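Local coordinates for protein HRI1 (PDB 3RBY) that is of unknown, non-essential function in budding yeast but interacts with the kinase HRR25 and may interact with SEC72, at residues L10-G14 with P15-E19; E223-K226 with K227-V231. All blocks are in the same frame, centred on the assembly; numbering follows the deposited sequence.

Interaction 1 of 2, residues L10-G14 with P15-E19; sequences LFQVG and PHPNE
One face of the His16 imidazole is covered by Pro15 CG, 4.2 Å above the ring plane and over its centre, while further along the same arm Pro17 is met by Leu10 and Gln12 of the strand. The methyl Leu10 CD1 comes obliquely to Pro17 CB at 3.8 Å, and Gln12 lies alongside the proline, pointing the same way, with its CB 3.8 Å from Pro17 CA. Leu10 reaches Pro17 because its CG sits between the backbone N and the carbonyl carbon (chi1 80°).

The residues reverse the chain at the end of strand 4-12, in hairpin-like fashion, and are held by one antiparallel hydrogen-bonded pair. Phe11 N gives a straight bond (179° at the hydrogen) to Asn18 O at 3.0 Å, and Asn18 N returns one to Phe11 O at 3.2 Å. A water links the two arms, accepting from Val13 N and donating to His16 O at 2.7 Å.

Glu19 bends at chi2 (55°), bringing OE1 within 3.4 Å of Leu10 N without a bond; its carboxylate binds Arg8 and Thr21 instead. Trp103 of the second subunit packs on Leu10 and Asn18.

The reversal thus rests on paired main-chain amides, a bridging water and apolar contact with a proline, while the salt bridge to Arg8 would favour an ionised Glu19.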
loop_
_atom_site.group_PDB
_atom_site.type_symbol
_atom_site.label_atom_id
_atom_site.label_comp_id
_atom_site.label_asym_id
_atom_site.label_seq_id
_atom_site.Cartn_x
_atom_site.Cartn_y
_atom_site.Cartn_z
ATOM N N LEU A 10 7.516 3.072 -0.387
ATOM C CA LEU A 10 8.831 3.219 0.223
ATOM C C LEU A 10 9.866 3.680 -0.777
ATOM O O LEU A 10 9.732 3.437 -1.981
ATOM C CB LEU A 10 9.295 1.923 0.909
ATOM C CG LEU A 10 9.880 0.792 0.066
ATOM C CD1 LEU A 10 11.349 1.063 -0.295
ATOM C CD2 LEU A 10 9.766 -0.518 0.825
ATOM N N PHE A 11 10.891 4.343 -0.248
ATOM C CA PHE A 11 12.084 4.767 -0.971
ATOM C C PHE A 11 13.276 4.127 -0.246
ATOM O O PHE A 11 13.326 4.129 0.990
ATOM C CB PHE A 11 12.207 6.295 -0.892
ATOM C CG PHE A 11 13.270 6.876 -1.784
ATOM C CD1 PHE A 11 13.752 6.165 -2.874
ATOM C CD2 PHE A 11 13.792 8.134 -1.530
ATOM C CE1 PHE A 11 14.740 6.698 -3.694
ATOM C CE2 PHE A 11 14.781 8.677 -2.352
ATOM C CZ PHE A 11 15.254 7.952 -3.432
ATOM N N GLN A 12 14.235 3.577 -0.984
ATOM C CA GLN A 12 15.383 2.960 -0.324
ATOM C C GLN A 12 16.685 3.162 -1.093
ATOM O O GLN A 12 16.808 2.699 -2.240
ATOM C CB GLN A 12 15.133 1.459 -0.110
ATOM C CG GLN A 12 16.340 0.695 0.438
ATOM C CD GLN A 12 16.055 -0.785 0.688
ATOM O OE1 GLN A 12 16.967 -1.564 0.958
ATOM N NE2 GLN A 12 14.791 -1.174 0.598
ATOM N N VAL A 13 17.652 3.848 -0.476
ATOM C CA VAL A 13 18.984 3.959 -1.080
ATOM C C VAL A 13 20.067 3.240 -0.273
ATOM O O VAL A 13 21.170 3.006 -0.770
ATOM C CB VAL A 13 19.428 5.421 -1.350
ATOM C CG1 VAL A 13 18.289 6.227 -1.955
ATOM C CG2 VAL A 13 19.956 6.065 -0.073
ATOM N N GLY A 14 19.761 2.890 0.968
ATOM C CA GLY A 14 20.723 2.138 1.748
ATOM C C GLY A 14 20.241 0.733 2.030
ATOM O O GLY A 14 19.444 0.180 1.273
ATOM N N PRO A 15 20.733 0.143 3.127
ATOM C CA PRO A 15 20.120 -1.058 3.704
ATOM C C PRO A 15 18.783 -0.732 4.393
ATOM O O PRO A 15 18.085 -1.653 4.821
ATOM C CB PRO A 15 21.157 -1.516 4.740
ATOM C CG PRO A 15 21.933 -0.271 5.082
ATOM C CD PRO A 15 21.980 0.531 3.814
ATOM N N HIS A 16 18.424 0.549 4.481
ATOM C CA HIS A 16 17.248 0.956 5.262
ATOM C C HIS A 16 16.189 1.730 4.502
ATOM O O HIS A 16 16.342 2.929 4.263
ATOM C CB HIS A 16 17.670 1.770 6.484
ATOM C CG HIS A 16 18.457 0.975 7.470
ATOM N ND1 HIS A 16 19.545 1.487 8.142
ATOM C CD2 HIS A 16 18.325 -0.309 7.883
ATOM C CE1 HIS A 16 20.044 0.554 8.936
ATOM N NE2 HIS A 16 19.322 -0.544 8.796
ATOM N N PRO A 17 15.085 1.059 4.161
ATOM C CA PRO A 17 13.971 1.759 3.512
ATOM C C PRO A 17 13.244 2.660 4.506
ATOM O O PRO A 17 13.399 2.505 5.721
ATOM C CB PRO A 17 13.063 0.619 3.048
ATOM C CG PRO A 17 13.355 -0.507 4.026
ATOM C CD PRO A 17 14.812 -0.372 4.386
ATOM N N ASN A 18 12.479 3.610 3.981
ATOM C CA ASN A 18 11.658 4.502 4.789
ATOM C C ASN A 18 10.665 5.168 3.848
ATOM O O ASN A 18 10.753 5.003 2.630
ATOM C CB ASN A 18 12.526 5.573 5.451
ATOM C CG ASN A 18 11.790 6.338 6.553
ATOM O OD1 ASN A 18 12.301 7.338 7.068
ATOM N ND2 ASN A 18 10.595 5.871 6.926
ATOM N N GLU A 19 9.719 5.920 4.390
ATOM C CA GLU A 19 8.832 6.691 3.531
ATOM C C GLU A 19 8.442 7.970 4.259
ATOM O O GLU A 19 7.541 7.953 5.106
ATOM C CB GLU A 19 7.592 5.878 3.106
ATOM C CG GLU A 19 6.608 6.642 2.222
ATOM C CD GLU A 19 7.289 7.216 0.984
ATOM O OE1 GLU A 19 7.443 6.468 -0.010
ATOM O OE2 GLU A 19 7.695 8.401 1.017
HETATM O O HOH W 1 16.364 4.641 2.237
#

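Interaction 2 of 2, residues E223-K226 with K227-V231; sequences ENLK and KGSTV
Leu225 and Val231 cross at about a right angle, methyl against methyl, on the two arms of a type II beta turn that runs from Lys226 to Ser229 and leads into edge strand 230-233. Val231 CG2 does the touching for its side chain: it is 3.5 Å from Leu225 CD2 and 3.8 Å from Leu225 CD1, meeting the forked end of the leucine rather than its stem. Leu225 also packs on Val240 and Tyr243 of strand 236-244, the partner of strand 230-233, and thereby ties the incoming loop to the border of the seven-stranded antiparallel sheet.

At the turn itself Ser229 faces the preceding residues and grips one carbonyl twice. Lys226 O accepts Ser229 N at 2.9 Å, the closing bond of the turn, and Ser229 OG at 2.7 Å. Both donors approach from the same face of the carbonyl plane, the amide nitrogen standing 40° out of it. The hydroxyl is placed there by chi1 of -63°, which sets OG beside its own backbone N. An alanine here has no hydroxyl, and Lys226 O, left with the amide bond of Ser229 N, would probably be held less firmly in its orientation. Gly228 takes a positive phi of 96°, where a beta carbon would be jammed against the preceding carbonyl oxygen, as expected for the third position of this turn type. The aliphatic start of the Lys226 side chain flanks the hydroxyl, with Lys226 CG 3.3 Å from Ser229 OG.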
loop_
_atom_site.group_PDB
_atom_site.type_symbol
_atom_site.label_atom_id
_atom_site.label_comp_id
_atom_site.label_asym_id
_atom_site.label_seq_id
_atom_site.Cartn_x
_atom_site.Cartn_y
_atom_site.Cartn_z
ATOM N N GLU A 223 -14.312 20.996 -16.555
ATOM C CA GLU A 223 -15.612 20.808 -17.179
ATOM C C GLU A 223 -15.739 21.568 -18.498
ATOM O O GLU A 223 -15.250 22.700 -18.643
ATOM C CB GLU A 223 -16.736 21.228 -16.219
ATOM C CG GLU A 223 -16.854 20.325 -14.994
ATOM C CD GLU A 223 -16.760 18.837 -15.354
ATOM O OE1 GLU A 223 -17.749 18.263 -15.864
ATOM O OE2 GLU A 223 -15.682 18.240 -15.129
ATOM N N ASN A 224 -16.386 20.924 -19.465
ATOM C CA ASN A 224 -16.751 21.594 -20.709
ATOM C C ASN A 224 -15.550 22.215 -21.418
ATOM O O ASN A 224 -15.584 23.366 -21.873
ATOM C CB ASN A 224 -17.853 22.626 -20.447
ATOM C CG ASN A 224 -19.047 22.025 -19.708
ATOM O OD1 ASN A 224 -19.856 21.301 -20.293
ATOM N ND2 ASN A 224 -19.162 22.328 -18.418
ATOM N N LEU A 225 -14.484 21.430 -21.491
ATOM C CA LEU A 225 -13.322 21.779 -22.281
ATOM C C LEU A 225 -13.246 20.765 -23.408
ATOM O O LEU A 225 -14.020 19.809 -23.440
ATOM C CB LEU A 225 -12.066 21.716 -21.427
ATOM C CG LEU A 225 -11.975 22.725 -20.285
ATOM C CD1 LEU A 225 -10.675 22.535 -19.515
ATOM C CD2 LEU A 225 -12.058 24.134 -20.841
ATOM N N LYS A 226 -12.335 20.974 -24.346
ATOM C CA LYS A 226 -12.024 19.918 -25.306
ATOM C C LYS A 226 -10.549 19.994 -25.634
ATOM O O LYS A 226 -9.884 20.971 -25.265
ATOM C CB LYS A 226 -12.891 20.010 -26.569
ATOM C CG LYS A 226 -12.904 21.375 -27.226
ATOM C CD LYS A 226 -13.801 21.390 -28.471
ATOM C CE LYS A 226 -13.813 22.778 -29.092
ATOM N NZ LYS A 226 -14.140 23.818 -28.064
ATOM N N LYS A 227 -10.030 18.955 -26.286
ATOM C CA LYS A 227 -8.623 18.938 -26.640
ATOM C C LYS A 227 -8.373 20.124 -27.554
ATOM O O LYS A 227 -9.116 20.345 -28.520
ATOM C CB LYS A 227 -8.241 17.635 -27.343
ATOM C CG LYS A 227 -6.738 17.531 -27.590
ATOM C CD LYS A 227 -6.352 16.182 -28.211
ATOM C CE LYS A 227 -4.835 16.088 -28.364
ATOM N NZ LYS A 227 -4.373 14.767 -28.925
ATOM N N GLY A 228 -7.345 20.901 -27.241
ATOM C CA GLY A 228 -7.047 22.087 -28.021
ATOM C C GLY A 228 -7.618 23.373 -27.439
ATOM O O GLY A 228 -7.206 24.467 -27.839
ATOM N N SER A 229 -8.566 23.253 -26.509
ATOM C CA SER A 229 -9.087 24.428 -25.809
ATOM C C SER A 229 -7.959 25.253 -25.197
ATOM O O SER A 229 -6.946 24.713 -24.716
ATOM C CB SER A 229 -10.043 24.028 -24.671
ATOM O OG SER A 229 -11.200 23.367 -25.141
ATOM N N THR A 230 -8.142 26.566 -25.194
ATOM C CA THR A 230 -7.281 27.430 -24.406
ATOM C C THR A 230 -8.025 27.849 -23.136
ATOM O O THR A 230 -9.178 28.302 -23.174
ATOM C CB THR A 230 -6.815 28.659 -25.202
ATOM O OG1 THR A 230 -5.802 28.259 -26.142
ATOM C CG2 THR A 230 -6.249 29.718 -24.265
ATOM N N VAL A 231 -7.373 27.661 -22.004
ATOM C CA VAL A 231 -7.961 28.054 -20.741
ATOM C C VAL A 231 -7.102 29.134 -20.121
ATOM O O VAL A 231 -5.885 28.955 -19.972
ATOM C CB VAL A 231 -8.082 26.863 -19.786
ATOM C CG1 VAL A 231 -8.627 27.321 -18.441
ATOM C CG2 VAL A 231 -8.973 25.801 -20.411
#

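Both contacts are local chain reversals at strand ends, but they belong to different antiparallel sheets. Interaction 1 follows strand 4-12 of the ten-stranded sheet, whereas interaction 2 precedes edge strand 230-233 of the seven-stranded one. They lie on opposite sides of the chain's centre, with centres 41 Å apart and nearest atoms about 30 Å apart, so neither touches the other. Their settings differ too: residues 10-19 meet the second subunit, while residues 223-231 touch no other chain of the dimer. No active site is known. A triethylene glycol molecule, probably from the crystallisation liquor, lies about 3 Å from the side chain of Phe11 in interaction 1.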